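Local coordinates for protein Zn-dependent hydrolase, glyoxylase (PDB 6T5K) that probably hydrolyses the amide bond of beta-lactam antibiotics with the help of zinc ions, as a class B metallo-beta-lactamase, at residues E81-L86 with L91-V96; H42-D47 with S76-E81; N207-A212 with T230-T235; I169-D174 with P214-V219. All blocks are in the same frame, centred on the assembly; numbering follows the deposited sequence. Where two conformers were deposited one is given.

Contact 1. Residues E81-L86 with L91-V96; sequences ELLSFL and LQVNAV
Leu86, in the last turn of helix 76-88, reaches both Leu91 and Val93 of the chain that follows, and it takes part in most of the touches. At its root, CB already rests on a methyl: Val93 CG2 lies 3.9 Å from Leu86 CB. With chi1 at -61°, CG stands beside the backbone N and opposite the carbonyl carbon, and the two methyls part from there. Leu86 CD1 also meets Val93 CG2 at 3.9 Å, so that this one valine methyl fits against both the base and one branch of the leucine, the two side chains crossing at about a right angle. The other branch turns the opposite way, Leu86 CD2 touching Leu91 CD1 at 3.8 Å. Leu83, one turn earlier, adds a looser edge to the patch, with Leu83 CD2 standing 4.5 Å from Val93 CG2.

The backbone is tied as well. Leu91 N donates to Leu86 O over 3.1 Å with an N-H...O angle of 161°, and Leu86 O, besides taking this N-H, lies 3.5 Å from Leu91 CB. On the other side of the strand, Gln92 NE2 donates a hydrogen to Asn94 OD1, while Asn94 ND2 binds Glu66 OE1 and Lys148 O. Leu86 also packs on Val69 of the neighbouring parallel strand. Strand 66-70, helix 76-88 and strand 92-98 form a beta-alpha-beta crossover, and this contact is its return from helix to sheet, in the manner of the alpha-beta/beta-alpha metallo-beta-lactamase fold.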
loop_
_atom_site.group_PDB
_atom_site.type_symbol
_atom_site.label_atom_id
_atom_site.label_comp_id
_atom_site.label_asym_id
_atom_site.label_seq_id
_atom_site.Cartn_x
_atom_site.Cartn_y
_atom_site.Cartn_z
ATOM N N GLU A 81 -5.717 10.875 -11.608
ATOM C CA GLU A 81 -7.133 10.623 -11.365
ATOM C C GLU A 81 -7.414 10.468 -9.875
ATOM O O GLU A 81 -8.403 11.003 -9.352
ATOM C CB GLU A 81 -7.550 9.359 -12.112
ATOM C CG GLU A 81 -8.929 9.373 -12.644
ATOM C CD GLU A 81 -9.270 8.127 -13.429
ATOM O OE1 GLU A 81 -10.381 7.627 -13.220
ATOM O OE2 GLU A 81 -8.454 7.657 -14.261
ATOM N N LEU A 82 -6.561 9.725 -9.180
ATOM C CA LEU A 82 -6.691 9.602 -7.738
ATOM C C LEU A 82 -6.640 10.971 -7.068
ATOM O O LEU A 82 -7.459 11.283 -6.202
ATOM C CB LEU A 82 -5.585 8.678 -7.226
ATOM C CG LEU A 82 -5.440 8.457 -5.722
ATOM C CD1 LEU A 82 -6.724 7.923 -5.097
ATOM C CD2 LEU A 82 -4.289 7.494 -5.460
ATOM N N LEU A 83 -5.647 11.785 -7.420
ATOM C CA LEU A 83 -5.475 13.064 -6.754
ATOM C C LEU A 83 -6.623 13.999 -7.086
ATOM O O LEU A 83 -7.035 14.793 -6.237
ATOM C CB LEU A 83 -4.115 13.649 -7.135
ATOM C CG LEU A 83 -2.979 12.943 -6.394
ATOM C CD1 LEU A 83 -1.645 13.148 -7.037
ATOM C CD2 LEU A 83 -2.951 13.460 -4.990
ATOM N N SER A 84 -7.145 13.927 -8.313
ATOM C CA SER A 84 -8.308 14.728 -8.671
ATOM C C SER A 84 -9.495 14.394 -7.780
ATOM O O SER A 84 -10.217 15.291 -7.343
ATOM C CB SER A 84 -8.658 14.495 -10.139
ATOM O OG SER A 84 -9.734 15.324 -10.556
ATOM N N PHE A 85 -9.703 13.110 -7.481
ATOM C CA PHE A 85 -10.796 12.742 -6.603
ATOM C C PHE A 85 -10.584 13.318 -5.212
ATOM O O PHE A 85 -11.507 13.877 -4.611
ATOM C CB PHE A 85 -10.905 11.237 -6.525
ATOM C CG PHE A 85 -11.873 10.775 -5.499
ATOM C CD1 PHE A 85 -13.230 11.013 -5.660
ATOM C CD2 PHE A 85 -11.440 10.141 -4.358
ATOM C CE1 PHE A 85 -14.139 10.587 -4.708
ATOM C CE2 PHE A 85 -12.359 9.704 -3.395
ATOM C CZ PHE A 85 -13.707 9.925 -3.588
ATOM N N LEU A 86 -9.378 13.167 -4.668
ATOM C CA LEU A 86 -9.110 13.699 -3.336
ATOM C C LEU A 86 -9.328 15.200 -3.303
ATOM O O LEU A 86 -9.847 15.737 -2.316
ATOM C CB LEU A 86 -7.685 13.349 -2.906
ATOM C CG LEU A 86 -7.462 11.841 -2.827
ATOM C CD1 LEU A 86 -6.026 11.497 -2.504
ATOM C CD2 LEU A 86 -8.387 11.230 -1.752
ATOM N N LEU A 91 -9.966 17.473 0.260
ATOM C CA LEU A 91 -9.071 16.876 1.240
ATOM C C LEU A 91 -7.674 17.448 1.122
ATOM O O LEU A 91 -7.175 17.679 0.017
ATOM C CB LEU A 91 -9.002 15.369 1.022
ATOM C CG LEU A 91 -10.353 14.716 1.315
ATOM C CD1 LEU A 91 -10.333 13.268 0.853
ATOM C CD2 LEU A 91 -10.707 14.808 2.787
ATOM N N GLN A 92 -7.045 17.668 2.271
ATOM C CA GLN A 92 -5.622 17.976 2.310
ATOM C C GLN A 92 -4.830 16.672 2.273
ATOM O O GLN A 92 -4.961 15.835 3.174
ATOM C CB GLN A 92 -5.314 18.738 3.592
ATOM C CG GLN A 92 -3.873 19.069 3.791
ATOM C CD GLN A 92 -3.641 19.829 5.069
ATOM O OE1 GLN A 92 -3.984 21.005 5.174
ATOM N NE2 GLN A 92 -3.059 19.162 6.053
ATOM N N VAL A 93 -4.034 16.482 1.229
ATOM C CA VAL A 93 -3.244 15.267 1.067
ATOM C C VAL A 93 -1.884 15.535 1.694
ATOM O O VAL A 93 -1.090 16.332 1.201
ATOM C CB VAL A 93 -3.135 14.829 -0.397
ATOM C CG1 VAL A 93 -2.416 13.515 -0.455
ATOM C CG2 VAL A 93 -4.530 14.753 -1.001
ATOM N N ASN A 94 -1.627 14.874 2.810
ATOM C CA ASN A 94 -0.442 15.170 3.600
ATOM C C ASN A 94 0.802 14.457 3.114
ATOM O O ASN A 94 1.905 14.975 3.295
ATOM C CB ASN A 94 -0.651 14.713 5.044
ATOM C CG ASN A 94 -1.675 15.535 5.782
ATOM O OD1 ASN A 94 -2.039 16.624 5.356
ATOM N ND2 ASN A 94 -2.139 15.026 6.908
ATOM N N ALA A 95 0.663 13.268 2.545
ATOM C CA ALA A 95 1.838 12.476 2.220
ATOM C C ALA A 95 1.411 11.317 1.351
ATOM O O ALA A 95 0.243 10.903 1.364
ATOM C CB ALA A 95 2.525 11.942 3.484
ATOM N N VAL A 96 2.384 10.795 0.607
ATOM C CA VAL A 96 2.275 9.515 -0.066
ATOM C C VAL A 96 3.431 8.636 0.392
ATOM O O VAL A 96 4.543 9.126 0.618
ATOM C CB VAL A 96 2.241 9.657 -1.601
ATOM C CG1 VAL A 96 3.495 10.347 -2.136
ATOM C CG2 VAL A 96 2.049 8.291 -2.246
#

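Contact 2. Residues H42-D47 with S76-E81; sequences HVSFLD and SNETSE
Glu78 points its carboxylate across to the backbone of strand 39-48 and sets its two oxygens against successive residues. Glu78 OE2 approaches Ser44 from the side of its methylene, 3.7 Å from Ser44 CB, and is 4.0 Å from Ser44 OG, too long for a hydrogen bond. Glu78 OE1 lies 3.8 Å from Phe45 O, again without a bond. The glutamate gets this far because it runs extended beyond CG, with chi2 at 158°. It was modelled in two conformers, and these distances hold for one of them. Ser44 keeps OG between its backbone N and carbonyl carbon, chi1 52°, and both residues lean on Pro73. Here the first turn of helix 76-88 meets the eight-stranded sheet of the metallo-beta-lactamase fold, at a strand paired antiparallel with strand 54-63. Thr75 OG1, just before the helix, is hydrogen-bonded to Glu78 N and helps hold the helix start. The ring of Phe45 is turned to other company, forming a cation-pi contact with Lys53 and packing on Ala55 and Ile31. Ser44 is close to the metal site without belonging to it: its side chain is about 7 Å from that of the zinc ligand Asp104.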
loop_
_atom_site.group_PDB
_atom_site.type_symbol
_atom_site.label_atom_id
_atom_site.label_comp_id
_atom_site.label_asym_id
_atom_site.label_seq_id
_atom_site.Cartn_x
_atom_site.Cartn_y
_atom_site.Cartn_z
ATOM N N HIS A 42 -7.634 1.898 -3.120
ATOM C CA HIS A 42 -7.622 2.342 -4.505
ATOM C C HIS A 42 -7.115 1.198 -5.373
ATOM O O HIS A 42 -6.113 0.557 -5.048
ATOM C CB HIS A 42 -6.879 3.657 -4.712
ATOM C CG HIS A 42 -5.402 3.637 -4.465
ATOM N ND1 HIS A 42 -4.496 3.264 -5.439
ATOM C CD2 HIS A 42 -4.670 4.135 -3.441
ATOM C CE1 HIS A 42 -3.276 3.504 -5.008
ATOM N NE2 HIS A 42 -3.357 3.999 -3.783
ATOM N N VAL A 43 -7.811 0.948 -6.480
ATOM C CA VAL A 43 -7.548 -0.206 -7.335
ATOM C C VAL A 43 -7.306 0.300 -8.742
ATOM O O VAL A 43 -8.162 0.988 -9.309
ATOM C CB VAL A 43 -8.704 -1.215 -7.323
ATOM C CG1 VAL A 43 -8.329 -2.447 -8.139
ATOM C CG2 VAL A 43 -9.057 -1.633 -5.901
ATOM N N SER A 44 -6.150 -0.046 -9.298
ATOM C CA SER A 44 -5.795 0.237 -10.686
ATOM C C SER A 44 -5.345 -1.062 -11.349
ATOM O O SER A 44 -5.134 -2.079 -10.687
ATOM C CB SER A 44 -4.708 1.312 -10.754
ATOM O OG SER A 44 -3.598 0.993 -9.937
ATOM N N PHE A 45 -5.241 -1.067 -12.668
ATOM C CA PHE A 45 -5.134 -2.328 -13.387
ATOM C C PHE A 45 -3.903 -2.341 -14.272
ATOM O O PHE A 45 -3.582 -1.346 -14.923
ATOM C CB PHE A 45 -6.408 -2.590 -14.188
ATOM C CG PHE A 45 -7.635 -2.624 -13.333
ATOM C CD1 PHE A 45 -8.346 -1.463 -13.067
ATOM C CD2 PHE A 45 -8.056 -3.804 -12.761
ATOM C CE1 PHE A 45 -9.467 -1.488 -12.258
ATOM C CE2 PHE A 45 -9.182 -3.837 -11.959
ATOM C CZ PHE A 45 -9.884 -2.675 -11.707
ATOM N N LEU A 46 -3.220 -3.483 -14.267
ATOM C CA LEU A 46 -1.938 -3.659 -14.931
ATOM C C LEU A 46 -2.041 -4.881 -15.830
ATOM O O LEU A 46 -2.321 -5.984 -15.348
ATOM C CB LEU A 46 -0.848 -3.879 -13.878
ATOM C CG LEU A 46 0.611 -3.815 -14.318
ATOM C CD1 LEU A 46 0.850 -2.543 -15.111
ATOM C CD2 LEU A 46 1.525 -3.905 -13.100
ATOM N N ASP A 47 -1.825 -4.684 -17.129
ATOM C CA ASP A 47 -1.798 -5.780 -18.095
ATOM C C ASP A 47 -0.347 -6.213 -18.257
ATOM O O ASP A 47 0.437 -5.550 -18.935
ATOM C CB ASP A 47 -2.406 -5.351 -19.427
ATOM C CG ASP A 47 -3.917 -5.483 -19.438
ATOM O OD1 ASP A 47 -4.474 -5.917 -18.404
ATOM O OD2 ASP A 47 -4.551 -5.155 -20.461
ATOM N N SER A 76 1.185 7.556 -14.265
ATOM C CA SER A 76 0.940 8.956 -13.936
ATOM C C SER A 76 -0.531 9.306 -14.104
ATOM O O SER A 76 -1.118 9.995 -13.256
ATOM C CB SER A 76 1.787 9.846 -14.849
ATOM O OG SER A 76 3.095 10.002 -14.345
ATOM N N ASN A 77 -1.134 8.858 -15.214
ATOM C CA ASN A 77 -2.515 9.200 -15.508
ATOM C C ASN A 77 -3.412 8.736 -14.390
ATOM O O ASN A 77 -4.281 9.473 -13.927
ATOM C CB ASN A 77 -2.951 8.538 -16.827
ATOM C CG ASN A 77 -2.484 9.279 -18.044
ATOM O OD1 ASN A 77 -2.238 10.482 -18.011
ATOM N ND2 ASN A 77 -2.381 8.553 -19.150
ATOM N N GLU A 78 -3.240 7.498 -13.939
ATOM C CA GLU A 78 -4.113 6.978 -12.899
ATOM C C GLU A 78 -3.862 7.662 -11.565
ATOM O O GLU A 78 -4.819 7.863 -10.796
ATOM C CB GLU A 78 -3.894 5.476 -12.756
ATOM C CG GLU A 78 -4.129 4.650 -14.025
ATOM C CD GLU A 78 -3.405 3.297 -14.010
ATOM O OE1 GLU A 78 -3.736 2.452 -14.854
ATOM O OE2 GLU A 78 -2.531 3.067 -13.138
ATOM N N THR A 79 -2.621 8.097 -11.313
ATOM C CA THR A 79 -2.334 8.792 -10.074
ATOM C C THR A 79 -2.986 10.169 -10.090
ATOM O O THR A 79 -3.527 10.627 -9.080
ATOM C CB THR A 79 -0.821 8.850 -9.830
ATOM O OG1 THR A 79 -0.296 7.510 -9.897
ATOM C CG2 THR A 79 -0.493 9.426 -8.492
ATOM N N SER A 80 -2.928 10.865 -11.228
ATOM C CA SER A 80 -3.636 12.138 -11.353
ATOM C C SER A 80 -5.140 11.979 -11.136
ATOM O O SER A 80 -5.779 12.832 -10.508
ATOM C CB SER A 80 -3.341 12.756 -12.717
ATOM O OG SER A 80 -1.942 12.985 -12.820
ATOM N N GLU A 81 -5.717 10.875 -11.608
ATOM C CA GLU A 81 -7.133 10.623 -11.365
ATOM C C GLU A 81 -7.414 10.468 -9.875
ATOM O O GLU A 81 -8.403 11.003 -9.352
ATOM C CB GLU A 81 -7.550 9.359 -12.112
ATOM C CG GLU A 81 -8.929 9.373 -12.644
ATOM C CD GLU A 81 -9.270 8.127 -13.429
ATOM O OE1 GLU A 81 -10.381 7.627 -13.220
ATOM O OE2 GLU A 81 -8.454 7.657 -14.261
#

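Contact 3. Residues N207-A212 with T230-T235; sequences NKISTA and TLLHYT
Ser210 OG, pressed against Leu232 of the facing helix, is held by two polar partners: it is hydrogen-bonded to Val206 O one turn back in its own helix and to a water at 2.6 Å. That water donates a weak bond of 3.3 Å to Leu232 O, so it bridges a side chain of helix 201-212 to the backbone of helix 230-239. No direct hydrogen bond joins the two segments. Ser210 was modelled in two conformers, and these bonds belong to one of them. In it Ser210 OG lies opposite the carbonyl carbon, chi1 -60°, which brings it within 3.3 Å of Leu232 CB and 3.6 Å of Leu232 CD1, a tight fit of oxygen against hydrocarbon. Towards the surface, His233 CD2 is 4.2 Å from Ser210 OG, the histidine ring set obliquely to it.

On the inner side Ile209 CG2 meets Leu232 CD1 at 4.1 Å, the two chains crossing at about a right angle, and both residues also pack on Leu178 of the sheet beneath. The helix segments run nearly antiparallel, their axes 9.7 Å apart and at 153°. Each has a threonine folded back on its own backbone: Thr211 OG1 gives its hydrogen to Asn207 O at 2.8 Å, from the face opposite to that used by Thr211 N, and Thr235 OG1 donates likewise to Leu231 O. A further link comes from Asn207 ND2, bonded to Glu236 OE1. The chemistry thus changes across the helix pair, apolar next to the sheet, where Ile209 and Leu232 meet, and water-bridged at Ser210, through a link that is weak on the Leu232 side.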
loop_
_atom_site.group_PDB
_atom_site.type_symbol
_atom_site.label_atom_id
_atom_site.label_comp_id
_atom_site.label_asym_id
_atom_site.label_seq_id
_atom_site.Cartn_x
_atom_site.Cartn_y
_atom_site.Cartn_z
ATOM N N ASN A 207 5.345 -13.437 9.986
ATOM C CA ASN A 207 5.002 -13.802 11.340
ATOM C C ASN A 207 5.274 -12.644 12.300
ATOM O O ASN A 207 4.536 -12.476 13.291
ATOM C CB ASN A 207 5.768 -15.041 11.795
ATOM C CG ASN A 207 5.210 -15.611 13.098
ATOM O OD1 ASN A 207 5.681 -15.294 14.186
ATOM N ND2 ASN A 207 4.137 -16.379 12.990
ATOM N N LYS A 208 6.319 -11.839 12.032
ATOM C CA LYS A 208 6.568 -10.692 12.900
ATOM C C LYS A 208 5.379 -9.744 12.842
ATOM O O LYS A 208 4.962 -9.170 13.857
ATOM C CB LYS A 208 7.835 -9.935 12.564
ATOM C CG LYS A 208 9.064 -10.737 12.850
ATOM C CD LYS A 208 10.277 -10.087 12.292
ATOM C CE LYS A 208 10.455 -8.754 12.881
ATOM N NZ LYS A 208 11.476 -7.929 12.131
ATOM N N ILE A 209 4.796 -9.581 11.638
ATOM C CA ILE A 209 3.629 -8.709 11.446
ATOM C C ILE A 209 2.423 -9.248 12.205
ATOM O O ILE A 209 1.738 -8.517 12.921
ATOM C CB ILE A 209 3.313 -8.561 9.942
ATOM C CG1 ILE A 209 4.468 -7.799 9.253
ATOM C CG2 ILE A 209 1.998 -7.799 9.707
ATOM C CD1 ILE A 209 4.444 -7.851 7.762
ATOM N N SER A 210 2.140 -10.539 12.042
ATOM C CA SER A 210 1.018 -11.127 12.759
ATOM C C SER A 210 1.198 -10.961 14.260
ATOM O O SER A 210 0.256 -10.598 14.979
ATOM C CB SER A 210 0.930 -12.608 12.406
ATOM O OG SER A 210 0.745 -12.764 11.012
ATOM N N THR A 211 2.406 -11.220 14.746
ATOM C CA THR A 211 2.674 -11.110 16.179
ATOM C C THR A 211 2.549 -9.672 16.677
ATOM O O THR A 211 2.192 -9.436 17.841
ATOM C CB THR A 211 4.073 -11.663 16.449
ATOM O OG1 THR A 211 4.132 -13.026 16.028
ATOM C CG2 THR A 211 4.436 -11.621 17.886
ATOM N N ALA A 212 2.891 -8.699 15.837
ATOM C CA ALA A 212 2.823 -7.295 16.231
ATOM C C ALA A 212 1.390 -6.772 16.254
ATOM O O ALA A 212 1.073 -5.889 17.059
ATOM C CB ALA A 212 3.622 -6.427 15.248
ATOM N N THR A 230 -6.815 -13.634 8.272
ATOM C CA THR A 230 -6.571 -14.810 7.441
ATOM C C THR A 230 -5.445 -14.558 6.443
ATOM O O THR A 230 -4.637 -15.446 6.167
ATOM C CB THR A 230 -7.854 -15.144 6.675
ATOM O OG1 THR A 230 -8.896 -15.475 7.599
ATOM C CG2 THR A 230 -7.664 -16.299 5.736
ATOM N N LEU A 231 -5.412 -13.370 5.839
ATOM C CA LEU A 231 -4.430 -13.130 4.784
ATOM C C LEU A 231 -3.007 -13.255 5.290
ATOM O O LEU A 231 -2.118 -13.699 4.547
ATOM C CB LEU A 231 -4.614 -11.751 4.167
ATOM C CG LEU A 231 -5.629 -11.689 3.019
ATOM C CD1 LEU A 231 -7.000 -12.048 3.529
ATOM C CD2 LEU A 231 -5.699 -10.327 2.380
ATOM N N LEU A 232 -2.765 -12.842 6.538
ATOM C CA LEU A 232 -1.429 -12.959 7.105
ATOM C C LEU A 232 -1.054 -14.413 7.287
ATOM O O LEU A 232 0.054 -14.816 6.939
ATOM C CB LEU A 232 -1.346 -12.247 8.447
ATOM C CG LEU A 232 -1.618 -10.746 8.419
ATOM C CD1 LEU A 232 -1.421 -10.132 9.838
ATOM C CD2 LEU A 232 -0.768 -9.998 7.383
ATOM N N HIS A 233 -1.969 -15.202 7.828
ATOM C CA HIS A 233 -1.708 -16.620 8.035
ATOM C C HIS A 233 -1.567 -17.352 6.717
ATOM O O HIS A 233 -0.685 -18.209 6.574
ATOM C CB HIS A 233 -2.818 -17.199 8.887
ATOM C CG HIS A 233 -2.932 -16.546 10.221
ATOM N ND1 HIS A 233 -4.139 -16.350 10.858
ATOM C CD2 HIS A 233 -1.987 -16.004 11.024
ATOM C CE1 HIS A 233 -3.921 -15.752 12.020
ATOM N NE2 HIS A 233 -2.625 -15.513 12.131
ATOM N N TYR A 234 -2.430 -17.035 5.754
ATOM C CA TYR A 234 -2.322 -17.615 4.427
ATOM C C TYR A 234 -0.961 -17.328 3.805
ATOM O O TYR A 234 -0.323 -18.221 3.240
ATOM C CB TYR A 234 -3.420 -17.057 3.520
ATOM C CG TYR A 234 -3.247 -17.613 2.134
ATOM C CD1 TYR A 234 -3.595 -18.924 1.858
ATOM C CD2 TYR A 234 -2.694 -16.847 1.117
ATOM C CE1 TYR A 234 -3.385 -19.456 0.598
ATOM C CE2 TYR A 234 -2.453 -17.374 -0.128
ATOM C CZ TYR A 234 -2.799 -18.673 -0.389
ATOM O OH TYR A 234 -2.582 -19.198 -1.646
ATOM N N THR A 235 -0.502 -16.081 3.914
ATOM C CA THR A 235 0.751 -15.698 3.280
ATOM C C THR A 235 1.925 -16.387 3.944
ATOM O O THR A 235 2.828 -16.878 3.263
ATOM C CB THR A 235 0.939 -14.187 3.343
ATOM O OG1 THR A 235 -0.129 -13.565 2.619
ATOM C CG2 THR A 235 2.234 -13.785 2.718
HETATM O O HOH W 1 1.168 -15.107 10.061
#

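Contact 4. Residues I169-D174 with P214-V219; sequences IGYFPD and PNLRLV
Tyr171 and Leu216 meet at the rim of the five-stranded mixed sheet of the metallo-beta-lactamase fold, where strand 169-172 faces the chain that approaches strand 218-221. Strand 177-181 runs between these two, so the segments touch through side chains and not by strand pairing. Arg217 and Leu218 are joined to Gln176 by backbone hydrogen bonds, next to the parallel pair of strands 177-181 and 218-221.

The apolar contact is a methyl at a ring edge. Leu216 CD2 lies near the plane of the tyrosine ring, 3.8 Å from Tyr171 CE1 and 4.0 Å from Tyr171 CD1. The ring is brought there by a chi1 of 174°, with CG opposite the backbone N, and it runs obliquely to the leucine. One face of the Tyr171 ring is occupied from within its own segment, Pro173 N standing 4.0 Å above the plane over the centre, and the ring of Tyr213 also stacks with Tyr171. Leu216, for its part, packs on Leu178 of the intervening strand and on Leu232 of helix 230-239, which makes it the buried member of the pair.

Polar contact is slight. The carboxylate of Asp174 is engaged away from the contact, OD2 forming a salt bridge with Lys152 NZ. What faces the other segment is its carbonyl: Arg217 bends at chi3, -76°, and Arg217 NH2 comes to 4.0 Å from Asp174 O, too far for a hydrogen bond and oblique to the guanidinium plane.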
loop_
_atom_site.group_PDB
_atom_site.type_symbol
_atom_site.label_atom_id
_atom_site.label_comp_id
_atom_site.label_asym_id
_atom_site.label_seq_id
_atom_site.Cartn_x
_atom_site.Cartn_y
_atom_site.Cartn_z
ATOM N N ILE A 169 5.055 -2.057 5.543
ATOM C CA ILE A 169 3.609 -2.065 5.703
ATOM C C ILE A 169 3.135 -0.702 6.178
ATOM O O ILE A 169 3.900 0.106 6.741
ATOM C CB ILE A 169 3.075 -3.212 6.590
ATOM C CG1 ILE A 169 3.631 -3.142 8.013
ATOM C CG2 ILE A 169 3.431 -4.520 5.935
ATOM C CD1 ILE A 169 2.938 -2.126 8.873
ATOM N N GLY A 170 1.820 -0.494 6.032
ATOM C CA GLY A 170 1.156 0.622 6.670
ATOM C C GLY A 170 0.138 0.090 7.657
ATOM O O GLY A 170 -0.603 -0.841 7.349
ATOM N N TYR A 171 0.112 0.656 8.854
ATOM C CA TYR A 171 -0.777 0.214 9.920
ATOM C C TYR A 171 -1.568 1.408 10.421
ATOM O O TYR A 171 -0.988 2.428 10.801
ATOM C CB TYR A 171 0.042 -0.365 11.062
ATOM C CG TYR A 171 -0.770 -0.714 12.271
ATOM C CD1 TYR A 171 -1.840 -1.616 12.216
ATOM C CD2 TYR A 171 -0.472 -0.125 13.485
ATOM C CE1 TYR A 171 -2.550 -1.919 13.368
ATOM C CE2 TYR A 171 -1.169 -0.418 14.616
ATOM C CZ TYR A 171 -2.193 -1.316 14.566
ATOM O OH TYR A 171 -2.876 -1.585 15.727
ATOM N N PHE A 172 -2.888 1.268 10.440
ATOM C CA PHE A 172 -3.791 2.320 10.905
ATOM C C PHE A 172 -4.563 1.757 12.082
ATOM O O PHE A 172 -5.552 1.021 11.893
ATOM C CB PHE A 172 -4.747 2.748 9.810
ATOM C CG PHE A 172 -5.686 3.824 10.233
ATOM C CD1 PHE A 172 -5.211 5.049 10.655
ATOM C CD2 PHE A 172 -7.026 3.596 10.267
ATOM C CE1 PHE A 172 -6.081 6.050 11.036
ATOM C CE2 PHE A 172 -7.874 4.571 10.646
ATOM C CZ PHE A 172 -7.409 5.798 11.046
ATOM N N PRO A 173 -4.160 2.078 13.303
ATOM C CA PRO A 173 -4.702 1.350 14.444
ATOM C C PRO A 173 -6.148 1.683 14.742
ATOM O O PRO A 173 -6.878 0.844 15.272
ATOM C CB PRO A 173 -3.778 1.767 15.595
ATOM C CG PRO A 173 -3.204 3.120 15.155
ATOM C CD PRO A 173 -3.006 2.928 13.670
ATOM N N ASP A 174 -6.614 2.890 14.440
ATOM C CA ASP A 174 -7.970 3.250 14.860
ATOM C C ASP A 174 -9.019 2.310 14.282
ATOM O O ASP A 174 -10.024 2.021 14.942
ATOM C CB ASP A 174 -8.282 4.677 14.456
ATOM C CG ASP A 174 -7.456 5.653 15.201
ATOM O OD1 ASP A 174 -6.259 5.698 14.878
ATOM O OD2 ASP A 174 -7.987 6.326 16.111
ATOM N N PRO A 214 -1.962 -8.455 16.466
ATOM C CA PRO A 214 -2.898 -9.570 16.634
ATOM C C PRO A 214 -4.357 -9.177 16.571
ATOM O O PRO A 214 -5.211 -10.057 16.381
ATOM C CB PRO A 214 -2.545 -10.123 18.020
ATOM C CG PRO A 214 -1.932 -8.919 18.730
ATOM C CD PRO A 214 -1.150 -8.205 17.657
ATOM N N ASN A 215 -4.665 -7.887 16.656
ATOM C CA ASN A 215 -6.044 -7.437 16.696
ATOM C C ASN A 215 -6.542 -6.921 15.363
ATOM O O ASN A 215 -7.644 -6.368 15.306
ATOM C CB ASN A 215 -6.215 -6.354 17.759
ATOM C CG ASN A 215 -5.703 -6.801 19.107
ATOM O OD1 ASN A 215 -4.812 -6.170 19.713
ATOM N ND2 ASN A 215 -6.195 -7.948 19.552
ATOM N N LEU A 216 -5.778 -7.103 14.292
ATOM C CA LEU A 216 -6.206 -6.593 12.999
ATOM C C LEU A 216 -7.588 -7.114 12.632
ATOM O O LEU A 216 -7.896 -8.304 12.784
ATOM C CB LEU A 216 -5.223 -6.987 11.913
ATOM C CG LEU A 216 -3.937 -6.181 11.941
ATOM C CD1 LEU A 216 -2.922 -6.846 11.026
ATOM C CD2 LEU A 216 -4.190 -4.751 11.520
ATOM N N ARG A 217 -8.375 -6.230 12.019
ATOM C CA ARG A 217 -9.674 -6.584 11.476
ATOM C C ARG A 217 -9.699 -6.630 9.970
ATOM O O ARG A 217 -10.517 -7.357 9.406
ATOM C CB ARG A 217 -10.742 -5.595 11.951
ATOM C CG ARG A 217 -10.865 -5.619 13.440
ATOM C CD ARG A 217 -12.180 -5.111 13.937
ATOM N NE ARG A 217 -12.250 -3.665 13.854
ATOM C CZ ARG A 217 -11.763 -2.822 14.765
ATOM N NH1 ARG A 217 -11.132 -3.277 15.832
ATOM N NH2 ARG A 217 -11.913 -1.511 14.603
ATOM N N LEU A 218 -8.836 -5.860 9.316
ATOM C CA LEU A 218 -8.837 -5.769 7.865
ATOM C C LEU A 218 -7.397 -5.737 7.391
ATOM O O LEU A 218 -6.589 -4.959 7.912
ATOM C CB LEU A 218 -9.582 -4.511 7.372
ATOM C CG LEU A 218 -9.678 -4.272 5.852
ATOM C CD1 LEU A 218 -10.601 -5.256 5.193
ATOM C CD2 LEU A 218 -10.147 -2.850 5.645
ATOM N N VAL A 219 -7.091 -6.582 6.403
ATOM C CA VAL A 219 -5.769 -6.668 5.795
ATOM C C VAL A 219 -5.946 -6.490 4.295
ATOM O O VAL A 219 -6.719 -7.227 3.666
ATOM C CB VAL A 219 -5.105 -8.025 6.111
ATOM C CG1 VAL A 219 -3.769 -8.179 5.396
ATOM C CG2 VAL A 219 -4.903 -8.167 7.609
#

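In the fold
The four contacts fall into two pairs, one on each sheet. Contacts 1 and 2 share helix 76-88, tying its later turns to strand 92-98 and its first turn to strand 39-48 of the same eight-stranded sheet; they touch where Leu82 packs on His42. Contacts 3 and 4 belong to the five-stranded sheet and its helices, with centres 11 Å apart, and meet where Leu232 packs on Leu216 and Val219. Contact 2 is the buried one, yet it rests on a carboxylate. The others are partly buried: contact 1 aliphatic with one backbone hydrogen bond, contact 3 grading from leucine to water, contact 4 a leucine methyl at a tyrosine edge, with charged residues towards solvent.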